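Local coordinates for venom allergen-like (VAL) 4 protein (Schistosoma mansoni, PDB 4P27) that binds lipids as a probably secreted SCP/TAPS (CAP superfamily) protein that lacks the prototypical CAP motifs, at residues 19-23 with 36-40; 22-26 with 153-158; 119-125 with 137-142. One frame throughout, in Å; residues are numbered along the deposited sequence.

In the fold
Interactions 1 and 2 start from the same end of helix 6-22 and share Val22 and Lys23. Their centres lie about 12 Å apart, and the salt bridge from Asp21 OD1 to Arg26 NH1 ties them together. Interaction 3 is the central hairpin of the CAP domain, also about 12 Å from interaction 1, centre to centre. Lys40 joins these two: its O lies 3.0 Å from Ile123 N, a probable hydrogen bond. Interaction 2 is a surface clasp to the modelled C-terminus, about 10 Å from interaction 3 at the nearest atoms. The N-linked glycan, which marks no binding pocket, lies about 4 Å from the side chains of Thr37 and Thr119.

Interaction 1. Residues 19-23 with 36-40; sequences RKDVK and LTKLK
Arg19 lays its guanidinium group between two leucines. Leu39 covers one face, with CD2 3.8 Å above the plane and over its centre. Leu36 CB lies over the opposite face. The edge is used for the polar bond. Arg19 NH1 donates to Thr37 O at 2.7 Å, almost straight at 175°. The carbonyl oxygen lies in the guanidinium plane, and the donor meets it on a lone pair. The chain of Arg19 bends at chi3 (84°), which turns the flat group across Leu39; the two side chains cross at about a right angle. Arg19 NH2 is also held, by the backbone oxygens of Met115 and Trp117. Carbonyl groups of Thr37, Met115 and Trp117 thus grip this buried charge, which probably restricts its rotation.

In the CAP domain this contact joins the C-terminal end of helix 6-22 to the loop that leads into the edge strand 40-41. Leu36 packs from the loop onto the helix end. Its CD1 touches Val22 CG1 at 3.6 Å and comes within 3.4 Å of Arg19 O. That oxygen also accepts the helical bond from Lys23 N. The Lys23 side chain runs past Leu36 in the opposite direction, CG to CD1 at 4.0 Å.

Thr37 turns its own side chain away from the helix, and its OG1 is hydrogen-bonded to Asn118 O. Nearer the solvent, Lys23 NZ and Lys38 NZ are 4.2 Å apart, so the two like charges probably disfavour each other. Water 1 accepts from Lys23 NZ and also from Leu36 N at 3.0 Å, bridging the lysine to the start of the loop segment.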
# COMPACT_ATOMS: atom_id res chain seq x y z
N ARG A 19 -0.14 -8.72 4.23
CA ARG A 19 -1.01 -9.50 3.39
C ARG A 19 -1.08 -10.94 3.92
O ARG A 19 -2.14 -11.57 3.88
CB ARG A 19 -0.43 -9.49 1.94
CG ARG A 19 -0.82 -8.13 1.28
CD ARG A 19 -0.13 -7.92 -0.04
NE ARG A 19 -0.79 -8.57 -1.20
CZ ARG A 19 -1.83 -8.05 -1.86
NH1 ARG A 19 -2.27 -8.67 -2.93
NH2 ARG A 19 -2.35 -6.84 -1.53
N LYS A 20 0.08 -11.47 4.38
CA LYS A 20 0.06 -12.78 5.04
C LYS A 20 -0.77 -12.75 6.31
O LYS A 20 -1.51 -13.63 6.50
CB LYS A 20 1.49 -13.27 5.40
CG LYS A 20 1.46 -14.74 5.84
CD LYS A 20 2.83 -15.41 5.74
CE LYS A 20 2.86 -16.66 6.60
NZ LYS A 20 4.12 -17.40 6.38
N ASP A 21 -0.57 -11.76 7.19
CA ASP A 21 -1.36 -11.58 8.36
C ASP A 21 -2.88 -11.50 8.12
O ASP A 21 -3.64 -12.14 8.87
CB ASP A 21 -0.99 -10.30 9.00
CG ASP A 21 0.31 -10.39 9.77
OD1 ASP A 21 0.84 -11.49 9.85
OD2 ASP A 21 0.78 -9.37 10.28
N VAL A 22 -3.32 -10.67 7.14
CA VAL A 22 -4.78 -10.54 6.89
C VAL A 22 -5.37 -11.89 6.41
O VAL A 22 -6.50 -12.21 6.81
CB VAL A 22 -5.15 -9.32 5.97
CG1 VAL A 22 -4.89 -9.59 4.50
CG2 VAL A 22 -6.60 -8.90 6.18
N LYS A 23 -4.63 -12.68 5.62
CA LYS A 23 -5.09 -14.07 5.32
C LYS A 23 -5.19 -15.06 6.50
O LYS A 23 -5.71 -16.15 6.30
CB LYS A 23 -4.23 -14.73 4.31
CG LYS A 23 -4.34 -14.04 3.02
CD LYS A 23 -3.84 -14.92 1.91
CE LYS A 23 -2.36 -15.00 2.03
NZ LYS A 23 -1.77 -15.26 0.69
N LEU A 36 -5.21 -13.54 -1.90
CA LEU A 36 -4.61 -12.23 -2.29
C LEU A 36 -3.56 -12.63 -3.27
O LEU A 36 -2.88 -13.61 -3.06
CB LEU A 36 -3.93 -11.57 -1.08
CG LEU A 36 -4.83 -11.17 0.05
CD1 LEU A 36 -3.96 -10.56 1.14
CD2 LEU A 36 -6.01 -10.26 -0.37
N THR A 37 -3.44 -11.92 -4.38
CA THR A 37 -2.37 -12.19 -5.27
C THR A 37 -1.02 -11.91 -4.55
O THR A 37 -0.94 -10.92 -3.75
CB THR A 37 -2.57 -11.27 -6.49
OG1 THR A 37 -3.88 -11.54 -6.96
CG2 THR A 37 -1.60 -11.59 -7.63
N LYS A 38 0.01 -12.71 -4.82
CA LYS A 38 1.40 -12.47 -4.32
C LYS A 38 1.95 -11.23 -4.98
O LYS A 38 1.91 -11.14 -6.22
CB LYS A 38 2.41 -13.59 -4.69
CG LYS A 38 2.19 -14.94 -4.05
CD LYS A 38 2.29 -14.90 -2.54
CE LYS A 38 1.20 -15.78 -1.96
NZ LYS A 38 1.83 -16.68 -0.95
N LEU A 39 2.52 -10.32 -4.19
CA LEU A 39 3.05 -9.08 -4.75
C LEU A 39 4.37 -9.36 -5.39
O LEU A 39 5.15 -9.99 -4.78
CB LEU A 39 3.32 -8.10 -3.60
CG LEU A 39 2.12 -7.46 -2.97
CD1 LEU A 39 2.57 -6.42 -1.91
CD2 LEU A 39 1.22 -6.82 -4.06
N LYS A 40 4.67 -8.82 -6.56
CA LYS A 40 6.02 -8.85 -7.10
C LYS A 40 6.53 -7.43 -7.27
O LYS A 40 5.80 -6.56 -7.69
CB LYS A 40 5.99 -9.49 -8.49
CG LYS A 40 5.76 -10.98 -8.39
CD LYS A 40 5.19 -11.57 -9.68
CE LYS A 40 5.32 -10.64 -10.88
NZ LYS A 40 3.94 -10.19 -11.20
O HOH W 1 -3.96 -16.16 -1.28

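Interaction 2. Residues 22-26 with 153-158; sequences VKNCR and KPESKC
Cys25 and Cys158 point their CB atoms at each other and close a disulfide, with SG to SG at 2.0 Å. The torsion about the S-S bond is 78°. This sets the two CB-SG bonds roughly crosswise and leaves the CB atoms 3.7 Å apart. Both SG atoms swing to the side of their own backbone N. Cys158 SG also lies against the backbone of Asn24, 3.4 Å from its C atom. Glu155 CB lies 3.9 Å from Cys25 SG.

Lys153 makes the second link. Its chain is extended beyond CG and reaches across to the backbone of Lys23. NZ donates to Lys23 O at 2.8 Å, nearly along the C=O axis.

Residues 22-26 start at the end of helix 6-22 and form a type I beta turn from Val22 to Cys25. Residues 153-158 contain a short 3-10 segment, 155-157, and end at Cys158, the last modelled residue. The contact therefore staples the tail after strand 133-141 to the turn after the first helix of the CAP domain.

Water 2 fills in between them. It accepts from Lys153 NZ at 2.9 Å and lies close to Asn24 OD1 and Lys157 O. The amide nitrogen of Asn24, ND2, is turned back to Lys20 O at the helix end.

Both cysteines lie at the surface, and the segments are 127 residues apart in sequence. A covalent bond here limits how far the tail can move, while the lysine bond and the water only supplement it. This is consistent with a protein that passes through the oxidising secretory pathway.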
# COMPACT_ATOMS: atom_id res chain seq x y z
N VAL A 22 -3.32 -10.67 7.14
CA VAL A 22 -4.78 -10.54 6.89
C VAL A 22 -5.37 -11.89 6.41
O VAL A 22 -6.50 -12.21 6.81
CB VAL A 22 -5.15 -9.32 5.97
CG1 VAL A 22 -4.89 -9.59 4.50
CG2 VAL A 22 -6.60 -8.90 6.18
N LYS A 23 -4.63 -12.68 5.62
CA LYS A 23 -5.09 -14.07 5.32
C LYS A 23 -5.19 -15.06 6.50
O LYS A 23 -5.71 -16.15 6.30
CB LYS A 23 -4.23 -14.73 4.31
CG LYS A 23 -4.34 -14.04 3.02
CD LYS A 23 -3.84 -14.92 1.91
CE LYS A 23 -2.36 -15.00 2.03
NZ LYS A 23 -1.77 -15.26 0.69
N ASN A 24 -4.69 -14.68 7.66
CA ASN A 24 -4.52 -15.61 8.78
C ASN A 24 -5.02 -14.99 10.05
O ASN A 24 -4.49 -15.31 11.09
CB ASN A 24 -3.03 -15.89 8.96
CG ASN A 24 -2.53 -16.82 7.92
OD1 ASN A 24 -2.93 -17.97 7.95
ND2 ASN A 24 -1.81 -16.31 6.88
N CYS A 25 -5.98 -14.05 9.97
CA CYS A 25 -6.69 -13.52 11.14
C CYS A 25 -5.82 -12.69 12.04
O CYS A 25 -6.11 -12.55 13.22
CB CYS A 25 -7.34 -14.62 11.99
SG CYS A 25 -8.66 -15.50 11.17
N ARG A 26 -4.76 -12.12 11.49
CA ARG A 26 -3.78 -11.50 12.33
C ARG A 26 -3.91 -10.01 12.17
O ARG A 26 -3.14 -9.28 12.78
CB ARG A 26 -2.35 -11.99 12.01
CG ARG A 26 -1.99 -13.40 12.54
CD ARG A 26 -0.49 -13.75 12.27
NE ARG A 26 -0.29 -14.97 11.44
CZ ARG A 26 0.33 -15.04 10.25
NH1 ARG A 26 0.84 -13.96 9.67
NH2 ARG A 26 0.44 -16.20 9.60
N LYS A 153 -13.14 -15.12 4.25
CA LYS A 153 -13.27 -16.57 4.44
C LYS A 153 -13.51 -16.70 5.95
O LYS A 153 -13.41 -15.69 6.70
CB LYS A 153 -12.03 -17.36 3.99
CG LYS A 153 -10.87 -17.19 5.02
CD LYS A 153 -9.63 -18.02 4.67
CE LYS A 153 -8.52 -17.68 5.67
NZ LYS A 153 -7.23 -18.28 5.20
N PRO A 154 -13.98 -17.90 6.37
CA PRO A 154 -14.39 -18.10 7.74
C PRO A 154 -13.16 -18.05 8.64
O PRO A 154 -12.08 -18.57 8.27
CB PRO A 154 -15.03 -19.51 7.74
CG PRO A 154 -15.35 -19.81 6.30
CD PRO A 154 -14.43 -18.95 5.43
N GLU A 155 -13.26 -17.36 9.76
CA GLU A 155 -12.14 -17.35 10.71
C GLU A 155 -11.60 -18.78 11.12
O GLU A 155 -10.40 -18.93 11.30
CB GLU A 155 -12.42 -16.42 11.89
CG GLU A 155 -13.23 -17.10 12.98
CD GLU A 155 -13.82 -16.13 14.01
OE1 GLU A 155 -14.52 -16.61 14.94
OE2 GLU A 155 -13.58 -14.89 13.89
N SER A 156 -12.41 -19.85 11.09
CA SER A 156 -11.85 -21.21 11.33
C SER A 156 -10.77 -21.62 10.34
O SER A 156 -9.86 -22.36 10.67
CB SER A 156 -12.92 -22.25 11.26
OG SER A 156 -13.09 -22.63 9.90
N LYS A 157 -10.84 -21.15 9.11
CA LYS A 157 -9.77 -21.49 8.24
C LYS A 157 -8.45 -20.87 8.71
O LYS A 157 -7.41 -21.07 8.11
CB LYS A 157 -10.14 -21.13 6.80
CG LYS A 157 -11.57 -21.62 6.49
CD LYS A 157 -11.59 -22.60 5.33
CE LYS A 157 -12.97 -23.23 5.16
NZ LYS A 157 -13.11 -24.57 5.80
N CYS A 158 -8.49 -20.13 9.81
CA CYS A 158 -7.25 -19.69 10.45
C CYS A 158 -6.95 -20.69 11.58
O CYS A 158 -5.80 -20.87 11.94
CB CYS A 158 -7.36 -18.23 10.98
SG CYS A 158 -7.89 -16.84 9.85
O HOH W 2 -5.43 -19.13 7.26

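Interaction 3. Residues 119-125 with 137-142; sequences TTEEIGC and VCNYAP
Ala141 O is gripped by two successive backbone amides, Glu121 N at 2.9 Å and Glu122 N at 3.0 Å. This is a classic beta bulge: Glu121 and Glu122 together face one residue of the other strand. The Glu122 donor lies in the carbonyl plane, while that of Glu121 is tilted 25° from it. The bulge sits at the open end of the antiparallel hairpin 122-130 and 133-141, the middle of the CAP domain sheet. Glu122 with Ala141, within the bulge, is a hydrogen-bonded pair, as is Gly124 with Asn139 after it. Ile123 with Tyr140 and Cys125 with Cys138 are non-hydrogen-bonded pairs, where CA-H...O contacts run between the strands.

The face bearing Ile123, Tyr140 and the cysteines packs toward helix 6-22. Ile123 and Tyr140 lie side by side and point the same way. CG1 of Ile123 is anti to its own N (chi1 -179°), which brings CD1 to Tyr140 CE2 at 3.6 Å, at a slant to the ring. Thr120 CG2 approaches Tyr140 CB, near the ring plane at the edge. The phenol OH is hydrogen-bonded to His15 NE2, and this helps fix the ring.

The face bearing Asn139 and Ala141 turns toward helix 43-54 and the loop carrying Phe71. The Asn139 amide is buried, but both its ends are satisfied: OD1 by Gln76 and ND2 by Leu45 O.

Past Ala141 the chain turns through a cis peptide bond into Pro142. Pro142 CD then rests 3.3 Å from Thr119 O. Thr120 OG1 donates to Pro142 O at 3.1 Å, closing that end of the hairpin. Farther along the strands a disulfide locks the pairing, with Cys125 SG 2.1 Å from Cys138 SG and an S-S torsion of 114°.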
# COMPACT_ATOMS: atom_id res chain seq x y z
N THR A 119 -6.42 -7.90 -5.89
CA THR A 119 -5.94 -8.07 -7.31
C THR A 119 -4.60 -7.39 -7.58
O THR A 119 -4.00 -7.58 -8.63
CB THR A 119 -6.89 -7.45 -8.35
OG1 THR A 119 -7.26 -6.14 -7.94
CG2 THR A 119 -8.27 -8.30 -8.45
N THR A 120 -4.12 -6.56 -6.65
CA THR A 120 -2.82 -5.93 -6.86
C THR A 120 -1.70 -6.98 -6.97
O THR A 120 -1.57 -7.87 -6.12
CB THR A 120 -2.51 -4.94 -5.68
OG1 THR A 120 -3.52 -3.91 -5.64
CG2 THR A 120 -1.11 -4.36 -5.87
N GLU A 121 -0.81 -6.80 -7.94
CA GLU A 121 0.14 -7.81 -8.31
C GLU A 121 1.55 -7.25 -8.20
O GLU A 121 2.49 -7.97 -7.85
CB GLU A 121 -0.12 -8.15 -9.78
CG GLU A 121 0.90 -9.15 -10.26
CD GLU A 121 0.25 -10.31 -10.97
OE1 GLU A 121 -0.84 -10.09 -11.51
OE2 GLU A 121 0.81 -11.41 -10.97
N GLU A 122 1.71 -6.02 -8.64
CA GLU A 122 3.02 -5.37 -8.75
C GLU A 122 3.06 -4.23 -7.74
O GLU A 122 2.09 -3.44 -7.61
CB GLU A 122 3.25 -4.80 -10.14
CG GLU A 122 2.82 -5.76 -11.21
CD GLU A 122 3.96 -6.28 -11.98
OE1 GLU A 122 5.04 -6.56 -11.41
OE2 GLU A 122 3.77 -6.38 -13.19
N ILE A 123 4.19 -4.11 -7.09
CA ILE A 123 4.44 -2.95 -6.23
C ILE A 123 5.83 -2.37 -6.57
O ILE A 123 6.77 -3.10 -6.83
CB ILE A 123 4.33 -3.37 -4.77
CG1 ILE A 123 4.58 -2.15 -3.84
CG2 ILE A 123 5.38 -4.43 -4.46
CD1 ILE A 123 4.40 -2.49 -2.36
N GLY A 124 5.99 -1.07 -6.57
CA GLY A 124 7.34 -0.54 -6.40
C GLY A 124 7.31 0.83 -5.72
O GLY A 124 6.43 1.64 -6.02
N CYS A 125 8.29 1.07 -4.84
CA CYS A 125 8.31 2.14 -3.90
C CYS A 125 9.64 2.87 -4.02
O CYS A 125 10.68 2.26 -4.39
CB CYS A 125 8.16 1.57 -2.46
SG CYS A 125 6.54 0.69 -2.29
N VAL A 137 6.73 7.17 -1.53
CA VAL A 137 5.74 6.95 -2.59
C VAL A 137 5.77 5.44 -2.83
O VAL A 137 6.85 4.94 -3.12
CB VAL A 137 6.11 7.67 -3.87
CG1 VAL A 137 5.07 7.45 -5.00
CG2 VAL A 137 6.29 9.18 -3.57
N CYS A 138 4.64 4.74 -2.64
CA CYS A 138 4.46 3.34 -3.18
C CYS A 138 3.45 3.38 -4.27
O CYS A 138 2.38 4.02 -4.08
CB CYS A 138 3.97 2.36 -2.12
SG CYS A 138 5.29 1.84 -0.98
N ASN A 139 3.83 2.78 -5.39
CA ASN A 139 2.95 2.55 -6.54
C ASN A 139 2.57 1.11 -6.58
O ASN A 139 3.38 0.22 -6.24
CB ASN A 139 3.54 2.96 -7.88
CG ASN A 139 3.71 4.44 -7.98
OD1 ASN A 139 2.87 5.17 -7.50
ND2 ASN A 139 4.85 4.92 -8.59
N TYR A 140 1.30 0.88 -6.96
CA TYR A 140 0.72 -0.46 -6.96
C TYR A 140 -0.02 -0.64 -8.36
O TYR A 140 -0.63 0.28 -8.85
CB TYR A 140 -0.33 -0.57 -5.89
CG TYR A 140 0.17 -0.26 -4.49
CD1 TYR A 140 0.20 1.09 -4.01
CD2 TYR A 140 0.64 -1.30 -3.63
CE1 TYR A 140 0.65 1.39 -2.72
CE2 TYR A 140 1.09 -0.99 -2.31
CZ TYR A 140 1.13 0.35 -1.90
OH TYR A 140 1.56 0.68 -0.64
N ALA A 141 0.04 -1.84 -8.94
CA ALA A 141 -0.63 -2.18 -10.22
C ALA A 141 -1.30 -3.56 -10.06
O ALA A 141 -0.63 -4.50 -9.71
CB ALA A 141 0.41 -2.26 -11.34
N PRO A 142 -2.61 -3.68 -10.35
CA PRO A 142 -3.52 -2.55 -10.69
C PRO A 142 -3.75 -1.79 -9.41
O PRO A 142 -3.41 -2.29 -8.33
CB PRO A 142 -4.88 -3.23 -11.12
CG PRO A 142 -4.65 -4.68 -11.01
CD PRO A 142 -3.19 -5.01 -10.62